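Local coordinates for transcription antitermination protein NusB (PDB 3R2C) that probably acts in transcription antitermination of ribosomal RNA operons by binding the boxA antiterminator sequence of the RNA, at residues Gly6-Ala11 with Ser97-Arg102; Glu27-Val32 with Asp42-Ala47; Glu59-Ile64 with Leu87-Leu92. All blocks are in the same frame, centred on the assembly; numbering follows the deposited sequence.

Interaction 1 of 3, residues Gly6-Ala11 with Ser97-Arg102. With nucleotides of chain E.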
# COMPACT_ATOMS: atom_id res chain seq x y z
N GLY A 6 9.94 -4.61 10.65
CA GLY A 6 10.28 -4.86 9.26
C GLY A 6 9.24 -5.73 8.57
O GLY A 6 8.93 -5.53 7.40
N ALA A 7 8.70 -6.71 9.29
CA ALA A 7 7.70 -7.61 8.70
C ALA A 7 6.41 -6.86 8.35
O ALA A 7 5.78 -7.14 7.34
CB ALA A 7 7.39 -8.75 9.65
N ARG A 8 6.04 -5.90 9.19
CA ARG A 8 4.89 -5.04 8.92
C ARG A 8 5.12 -4.16 7.69
O ARG A 8 4.20 -3.93 6.90
CB ARG A 8 4.56 -4.19 10.15
CG ARG A 8 3.99 -5.03 11.27
CD ARG A 8 3.93 -4.29 12.61
NE ARG A 8 3.56 -5.21 13.69
CZ ARG A 8 4.23 -5.35 14.83
NH1 ARG A 8 5.29 -4.58 15.10
NH2 ARG A 8 3.82 -6.24 15.72
N ASP A 9 6.34 -3.66 7.52
CA ASP A 9 6.65 -2.92 6.30
C ASP A 9 6.50 -3.81 5.05
O ASP A 9 5.90 -3.40 4.04
CB ASP A 9 8.06 -2.32 6.36
CG ASP A 9 8.47 -1.66 5.04
OD1 ASP A 9 8.03 -0.53 4.78
OD2 ASP A 9 9.23 -2.28 4.26
N THR A 10 7.03 -5.02 5.11
CA THR A 10 6.88 -5.96 3.99
C THR A 10 5.41 -6.20 3.67
O THR A 10 4.99 -6.12 2.51
CB THR A 10 7.56 -7.30 4.31
OG1 THR A 10 8.96 -7.08 4.48
CG2 THR A 10 7.32 -8.31 3.19
N ALA A 11 4.63 -6.50 4.70
CA ALA A 11 3.22 -6.83 4.53
C ALA A 11 2.46 -5.62 3.97
O ALA A 11 1.62 -5.77 3.07
CB ALA A 11 2.61 -7.27 5.86
N SER A 97 -3.39 -9.42 18.58
CA SER A 97 -2.06 -9.03 19.02
C SER A 97 -2.01 -8.83 20.53
O SER A 97 -2.91 -8.21 21.12
CB SER A 97 -1.62 -7.72 18.36
OG SER A 97 -0.47 -7.20 19.01
N LYS A 98 -0.95 -9.32 21.15
CA LYS A 98 -0.75 -9.10 22.58
C LYS A 98 0.12 -7.88 22.85
O LYS A 98 0.35 -7.52 24.00
CB LYS A 98 -0.16 -10.35 23.24
CG LYS A 98 -1.10 -11.56 23.22
CD LYS A 98 -2.47 -11.18 23.78
CE LYS A 98 -3.49 -12.31 23.65
NZ LYS A 98 -3.40 -13.30 24.75
N GLU A 99 0.60 -7.23 21.79
CA GLU A 99 1.38 -6.00 21.94
C GLU A 99 0.77 -4.88 21.09
O GLU A 99 1.42 -4.36 20.19
CB GLU A 99 2.85 -6.24 21.56
CG GLU A 99 3.08 -6.75 20.14
CD GLU A 99 4.56 -6.98 19.83
OE1 GLU A 99 5.35 -7.20 20.78
OE2 GLU A 99 4.94 -6.94 18.64
N PRO A 100 -0.48 -4.50 21.39
CA PRO A 100 -1.21 -3.61 20.48
C PRO A 100 -0.54 -2.25 20.30
O PRO A 100 -0.54 -1.72 19.20
CB PRO A 100 -2.59 -3.46 21.16
CG PRO A 100 -2.36 -3.85 22.60
CD PRO A 100 -1.32 -4.92 22.53
N GLY A 101 0.07 -1.72 21.36
CA GLY A 101 0.69 -0.41 21.25
C GLY A 101 1.81 -0.42 20.23
O GLY A 101 2.03 0.57 19.55
N ARG A 102 2.51 -1.54 20.11
CA ARG A 102 3.61 -1.61 19.14
C ARG A 102 3.06 -1.71 17.73
O ARG A 102 3.67 -1.20 16.80
CB ARG A 102 4.51 -2.80 19.43
CG ARG A 102 5.47 -2.54 20.55
CD ARG A 102 6.17 -3.80 20.97
NE ARG A 102 7.09 -3.56 22.07
CZ ARG A 102 7.58 -4.52 22.85
NH1 ARG A 102 7.22 -5.78 22.66
NH2 ARG A 102 8.42 -4.21 23.83
P C E 3 7.53 1.49 24.59
OP1 C E 3 7.87 1.41 26.03
OP2 C E 3 8.14 0.51 23.65
O5' C E 3 5.96 1.49 24.41
C5' C E 3 5.39 1.71 23.14
C4' C E 3 4.01 1.13 23.05
O4' C E 3 4.11 -0.32 22.99
C3' C E 3 3.09 1.45 24.22
O3' C E 3 1.76 1.57 23.74
C2' C E 3 3.21 0.19 25.08
O2' C E 3 2.12 -0.03 25.95
C1' C E 3 3.30 -0.88 24.01
N1 C E 3 3.92 -2.14 24.46
C2 C E 3 3.23 -3.33 24.20
O2 C E 3 2.14 -3.29 23.60
N3 C E 3 3.77 -4.51 24.61
C4 C E 3 4.94 -4.52 25.25
N4 C E 3 5.42 -5.71 25.63
C5 C E 3 5.66 -3.32 25.53
C6 C E 3 5.12 -2.17 25.11
O5' G E 1 13.71 -4.20 21.82
C5' G E 1 14.40 -3.13 21.19
C4' G E 1 13.52 -1.91 21.06
O4' G E 1 12.45 -2.19 20.11
C3' G E 1 12.82 -1.47 22.34
O3' G E 1 12.56 -0.07 22.23
C2' G E 1 11.51 -2.25 22.25
O2' G E 1 10.46 -1.77 23.06
C1' G E 1 11.20 -2.08 20.76
N9 G E 1 10.31 -3.09 20.18
C8 G E 1 10.08 -4.42 20.45
N7 G E 1 9.19 -4.94 19.64
C5 G E 1 8.83 -3.91 18.79
C6 G E 1 7.91 -3.83 17.70
O6 G E 1 7.19 -4.72 17.26
N1 G E 1 7.86 -2.56 17.12
C2 G E 1 8.61 -1.50 17.55
N2 G E 1 8.47 -0.33 16.91
N3 G E 1 9.45 -1.55 18.56
C4 G E 1 9.51 -2.77 19.12

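Interaction 2 of 3, residues Glu27-Val32 with Asp42-Ala47. With ACT (acetate ion), chain K.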
# COMPACT_ATOMS: atom_id res chain seq x y z
N GLU A 27 2.35 -14.00 -5.47
CA GLU A 27 3.34 -13.51 -6.43
C GLU A 27 3.86 -12.11 -6.06
O GLU A 27 5.04 -11.79 -6.27
CB GLU A 27 2.74 -13.50 -7.84
CG GLU A 27 2.68 -14.87 -8.51
CD GLU A 27 1.81 -14.90 -9.76
OE1 GLU A 27 1.76 -13.88 -10.49
OE2 GLU A 27 1.16 -15.94 -10.01
N LEU A 28 2.97 -11.26 -5.56
CA LEU A 28 3.38 -9.92 -5.10
C LEU A 28 4.30 -10.03 -3.88
O LEU A 28 5.25 -9.26 -3.74
CB LEU A 28 2.15 -9.06 -4.80
CG LEU A 28 1.28 -8.72 -6.02
CD1 LEU A 28 0.01 -7.99 -5.60
CD2 LEU A 28 2.07 -7.90 -7.05
N PHE A 29 4.02 -11.00 -3.00
CA PHE A 29 4.83 -11.24 -1.82
C PHE A 29 6.25 -11.67 -2.21
O PHE A 29 7.24 -11.21 -1.66
CB PHE A 29 4.18 -12.31 -0.95
CG PHE A 29 4.91 -12.57 0.35
CD1 PHE A 29 4.75 -11.71 1.43
CD2 PHE A 29 5.72 -13.68 0.51
CE1 PHE A 29 5.42 -11.94 2.64
CE2 PHE A 29 6.38 -13.92 1.71
CZ PHE A 29 6.23 -13.04 2.78
N LYS A 30 6.34 -12.56 -3.19
CA LYS A 30 7.62 -13.00 -3.71
C LYS A 30 8.40 -11.79 -4.27
O LYS A 30 9.59 -11.67 -4.02
CB LYS A 30 7.41 -14.10 -4.76
CG LYS A 30 8.66 -14.56 -5.51
CD LYS A 30 8.29 -15.37 -6.78
CE LYS A 30 7.92 -16.83 -6.47
NZ LYS A 30 7.44 -17.57 -7.69
N GLU A 31 7.73 -10.89 -4.99
CA GLU A 31 8.40 -9.70 -5.52
C GLU A 31 9.00 -8.83 -4.41
O GLU A 31 10.15 -8.38 -4.50
CB GLU A 31 7.43 -8.83 -6.34
CG GLU A 31 7.13 -9.33 -7.72
CD GLU A 31 6.19 -8.39 -8.48
OE1 GLU A 31 5.94 -7.26 -7.99
OE2 GLU A 31 5.70 -8.78 -9.55
N VAL A 32 8.22 -8.57 -3.37
CA VAL A 32 8.69 -7.69 -2.30
C VAL A 32 9.85 -8.32 -1.52
O VAL A 32 10.81 -7.64 -1.18
CB VAL A 32 7.54 -7.29 -1.35
CG1 VAL A 32 8.10 -6.51 -0.15
CG2 VAL A 32 6.51 -6.45 -2.10
N ASP A 42 12.41 -15.45 10.67
CA ASP A 42 11.49 -14.77 11.59
C ASP A 42 10.62 -13.73 10.86
O ASP A 42 9.39 -13.76 10.97
CB ASP A 42 12.21 -14.17 12.82
CG ASP A 42 13.40 -13.27 12.47
OD1 ASP A 42 13.52 -12.82 11.31
OD2 ASP A 42 14.23 -12.98 13.37
N ALA A 43 11.25 -12.86 10.08
CA ALA A 43 10.55 -11.74 9.45
C ALA A 43 9.80 -12.19 8.20
O ALA A 43 8.74 -11.65 7.86
CB ALA A 43 11.54 -10.63 9.10
N TYR A 44 10.36 -13.17 7.50
CA TYR A 44 9.72 -13.74 6.32
C TYR A 44 8.40 -14.43 6.71
O TYR A 44 7.36 -14.23 6.08
CB TYR A 44 10.66 -14.74 5.66
CG TYR A 44 10.05 -15.46 4.47
CD1 TYR A 44 9.31 -16.62 4.65
CD2 TYR A 44 10.22 -14.97 3.18
CE1 TYR A 44 8.75 -17.28 3.56
CE2 TYR A 44 9.66 -15.61 2.10
CZ TYR A 44 8.93 -16.77 2.29
OH TYR A 44 8.37 -17.42 1.21
N GLU A 45 8.45 -15.24 7.76
CA GLU A 45 7.28 -15.99 8.17
C GLU A 45 6.22 -15.09 8.79
O GLU A 45 5.03 -15.28 8.55
CB GLU A 45 7.67 -17.13 9.11
CG GLU A 45 8.38 -18.26 8.36
CD GLU A 45 8.45 -19.56 9.14
OE1 GLU A 45 8.08 -19.57 10.33
OE2 GLU A 45 8.89 -20.57 8.55
N TYR A 46 6.64 -14.08 9.55
CA TYR A 46 5.66 -13.19 10.15
C TYR A 46 4.99 -12.31 9.07
O TYR A 46 3.77 -12.13 9.10
CB TYR A 46 6.28 -12.32 11.24
CG TYR A 46 5.23 -11.74 12.17
CD1 TYR A 46 4.57 -12.56 13.08
CD2 TYR A 46 4.87 -10.39 12.11
CE1 TYR A 46 3.60 -12.06 13.92
CE2 TYR A 46 3.89 -9.87 12.96
CZ TYR A 46 3.27 -10.73 13.87
OH TYR A 46 2.29 -10.26 14.72
N ALA A 47 5.78 -11.77 8.15
CA ALA A 47 5.24 -11.04 7.01
C ALA A 47 4.24 -11.89 6.22
O ALA A 47 3.17 -11.40 5.82
CB ALA A 47 6.36 -10.58 6.08
C ACT K . 3.88 -17.84 -6.12
O ACT K . 2.89 -18.00 -6.88
OXT ACT K . 4.95 -17.50 -6.68
CH3 ACT K . 3.80 -18.05 -4.64

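Interaction 3 of 3, residues Glu59-Ile64 with Leu87-Leu92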
# COMPACT_ATOMS: atom_id res chain seq x y z
N GLU A 59 -12.70 -8.90 3.13
CA GLU A 59 -14.05 -8.34 3.11
C GLU A 59 -14.50 -7.91 4.50
O GLU A 59 -15.10 -6.86 4.65
CB GLU A 59 -15.07 -9.34 2.52
CG GLU A 59 -14.81 -9.68 1.05
CD GLU A 59 -15.57 -8.80 0.11
OE1 GLU A 59 -15.12 -7.65 -0.13
OE2 GLU A 59 -16.63 -9.24 -0.41
N GLU A 60 -14.24 -8.74 5.50
CA GLU A 60 -14.64 -8.39 6.86
C GLU A 60 -13.79 -7.21 7.37
O GLU A 60 -14.28 -6.34 8.07
CB GLU A 60 -14.49 -9.58 7.81
CG GLU A 60 -15.04 -9.30 9.20
CD GLU A 60 -15.06 -10.53 10.09
OE1 GLU A 60 -14.63 -11.62 9.65
OE2 GLU A 60 -15.51 -10.39 11.25
N ILE A 61 -12.52 -7.19 7.01
CA ILE A 61 -11.64 -6.09 7.44
C ILE A 61 -12.15 -4.75 6.89
O ILE A 61 -12.26 -3.76 7.60
CB ILE A 61 -10.19 -6.37 7.00
CG1 ILE A 61 -9.59 -7.48 7.88
CG2 ILE A 61 -9.34 -5.09 7.07
CD1 ILE A 61 -8.26 -8.03 7.39
N ASP A 62 -12.51 -4.74 5.61
CA ASP A 62 -13.01 -3.52 4.98
C ASP A 62 -14.33 -3.06 5.63
O ASP A 62 -14.57 -1.87 5.79
CB ASP A 62 -13.19 -3.76 3.46
CG ASP A 62 -11.85 -3.73 2.70
OD1 ASP A 62 -10.78 -3.60 3.35
OD2 ASP A 62 -11.85 -3.86 1.45
N SER A 63 -15.18 -4.01 5.98
CA SER A 63 -16.44 -3.69 6.65
C SER A 63 -16.19 -3.10 8.04
O SER A 63 -16.84 -2.14 8.46
CB SER A 63 -17.29 -4.96 6.77
OG SER A 63 -18.45 -4.72 7.53
N ILE A 64 -15.26 -3.69 8.78
CA ILE A 64 -14.93 -3.18 10.11
C ILE A 64 -14.42 -1.75 10.02
O ILE A 64 -14.80 -0.89 10.80
CB ILE A 64 -13.87 -4.06 10.78
CG1 ILE A 64 -14.52 -5.38 11.22
CG2 ILE A 64 -13.24 -3.32 11.96
CD1 ILE A 64 -13.53 -6.47 11.51
N LEU A 87 -3.90 -3.60 7.40
CA LEU A 87 -2.86 -4.34 8.08
C LEU A 87 -3.04 -4.24 9.60
O LEU A 87 -2.91 -5.24 10.33
CB LEU A 87 -1.49 -3.80 7.66
CG LEU A 87 -0.28 -4.45 8.34
CD1 LEU A 87 -0.26 -5.95 8.08
CD2 LEU A 87 1.02 -3.79 7.86
N GLY A 88 -3.35 -3.03 10.09
CA GLY A 88 -3.56 -2.82 11.51
C GLY A 88 -4.71 -3.68 12.02
O GLY A 88 -4.63 -4.29 13.08
N VAL A 89 -5.78 -3.74 11.26
CA VAL A 89 -6.94 -4.52 11.70
C VAL A 89 -6.61 -6.02 11.70
O VAL A 89 -6.98 -6.73 12.62
CB VAL A 89 -8.17 -4.24 10.82
CG1 VAL A 89 -9.29 -5.29 11.09
CG2 VAL A 89 -8.67 -2.83 11.07
N ALA A 90 -5.92 -6.48 10.66
CA ALA A 90 -5.54 -7.88 10.57
C ALA A 90 -4.72 -8.29 11.80
O ALA A 90 -4.96 -9.36 12.38
CB ALA A 90 -4.74 -8.15 9.29
N GLU A 91 -3.78 -7.46 12.22
CA GLU A 91 -2.93 -7.86 13.36
C GLU A 91 -3.62 -7.69 14.71
O GLU A 91 -3.54 -8.57 15.57
CB GLU A 91 -1.60 -7.09 13.39
CG GLU A 91 -0.61 -7.77 14.33
CD GLU A 91 0.82 -7.29 14.16
OE1 GLU A 91 1.03 -6.31 13.41
OE2 GLU A 91 1.72 -7.89 14.77
N LEU A 92 -4.30 -6.56 14.91
CA LEU A 92 -4.90 -6.27 16.21
C LEU A 92 -6.07 -7.20 16.48
O LEU A 92 -6.28 -7.63 17.61
CB LEU A 92 -5.40 -4.82 16.24
CG LEU A 92 -4.28 -3.78 16.34
CD1 LEU A 92 -4.86 -2.38 16.16
CD2 LEU A 92 -3.52 -3.91 17.67

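Interaction 1 of 3, residues Gly6-Ala11 with Ser97-Arg102
Glu99 OE2 accepts a hydrogen bond from Arg8 NH2 at 3.2 Å and has a long, weak ion pair with Arg4 as well. The Arg8 bond is part of a salt bridge. It is fairly straight, at 164°, lies in the guanidinium plane and uses the anti lone pair of OE2. The second carboxylate oxygen, Glu99 OE1, is held by Arg102 NH1 at 3.0 Å, from above the carboxylate plane. Glu99 therefore joins two arginines in one salt-bridge network, at the N-cap position of helix 100-114. Arg8 reaches it from helix 3-21 on a chain extended from CG to NE. Arg8 NH1 donates to O6 of G1 of chain E at 2.9 Å and also forms a salt bridge with Asp106.

This is an RNA-binding site of the all-helical NusB fold. The Arg102 guanidinium lies between two bases: C8 of G1 of chain E is 3.4 Å above the centre of one face, and C5 of C3 of chain E is 3.3 Å above the opposite face, offset toward the rim. Replacing Arg102 with an alanine would probably leave Glu99 OE1 without this partner and open a gap between the two bases. Gly101 N gives a weak hydrogen bond to O2 of C3, and Gly101 CA lies 3.4 Å from O3' of C3. Ser97 OG accepts from Glu99 N, an ST turn just ahead of the helix.

Interaction 2 of 3, residues Glu27-Val32 with Asp42-Ala47
The Phe29 ring turns its edge to the face of the Tyr44 ring. The pair is T-shaped, with the planes at 67° and the ring centroids 5.4 Å apart. Phe29 CE2 makes the closest side-chain approach, 3.7 Å from Tyr44 CE2. Tyr44 CZ lies slightly farther from the same Phe29 atom, so the touch falls on the hydroxyl half of the tyrosine ring.

Both side chains start in the same way. CG stands anti to the backbone N, with chi1 of -176° for Phe29 and 176° for Tyr44. This sends the Phe29 ring toward helix 41-56. The Tyr44 bond from CA to CB does not aim at the other helix, but the far end of its ring leans over to meet Phe29.

Two further edge atoms of Phe29, CZ and CE1, also meet helix 41-56. Phe29 CZ lies 3.7 Å from the carbonyl oxygen Tyr44 O, which sits near the ring plane. Phe29 CE1 touches Ala47 CB at 3.8 Å, also at the edge. The small Ala47 side chain lets the ring come close to the helix backbone.

In the NusB fold this contact joins two successive helices, 25-36 and 41-56. Phe29 is buried between them and also touches Lys48 and Val51 farther along helix 41-56. Thr10 of helix 3-21 packs on Phe29 too. Tyr44 is partly exposed, and its side chain is about 4 Å from a bound PEG fragment, probably from the crystallisation liquor. Lys30 takes no part in the ring contact; Lys30 NZ donates to OXT of an acetate at 2.7 Å. The acetate is also probably from the crystallisation liquor.

Interaction 3 of 3, residues Glu59-Ile64 with Leu87-Leu92
Val89 and Ile61 bury the most surface here, about 65 Å² each. Their side chains slide past each other in opposite directions. Val89 CG1 does most of the touching on its side. It meets Ile61 CG1 at 3.9 Å and Ile61 CG2 at 4.0 Å, so it rests against both branches of the isoleucine. Ile61 CG1 lies beside the backbone N, with chi1 -74°, and the chain runs on extended to CD1. The CD1 methyl thereby passes Val89 and reaches Ala90 CB at 4.0 Å.

Ile64 adds a smaller share, one helical turn after Ile61. Its CD1 comes to 4.4 Å from Val89 CG1, a looser contact. No hydrogen bond crosses between the segments. The core is completed from other sides: Leu127 and Ile130 of helix 117-137 pack on Val89, Thr53 and Ala54 of helix 41-56 pack on Ala90, and Phe94 touches both isoleucines.

The two segment axes approach to 9.8 Å at an angle of 107°. This is a steep apolar crossing by which the short helix 58-66, with Glu59, Glu60 and Ser63 exposed, packs on helix 79-94 in the all-helical NusB fold.

Interaction 1 is the contact that meets the bound RNA. The nearest atom of interaction 2 is about 7 Å from the bound nucleic acid, and the same holds for interaction 3. Glu91, on helix 79-94 of interaction 3, ties the set together. Its OE1 forms a salt bridge with Arg8 NE of interaction 1 at 2.8 Å. Its OE2 has a probable hydrogen bond with Tyr46 OH of interaction 2. Glu91 is thus a second-shell residue that probably positions Arg8 at the RNA. Interactions 1 and 2 also meet by packing, with Thr10 CG2 3.8 Å from Ala47 CB. The centre of interaction 1 is about 14 Å from each of the other two centres, which are about 19 Å apart.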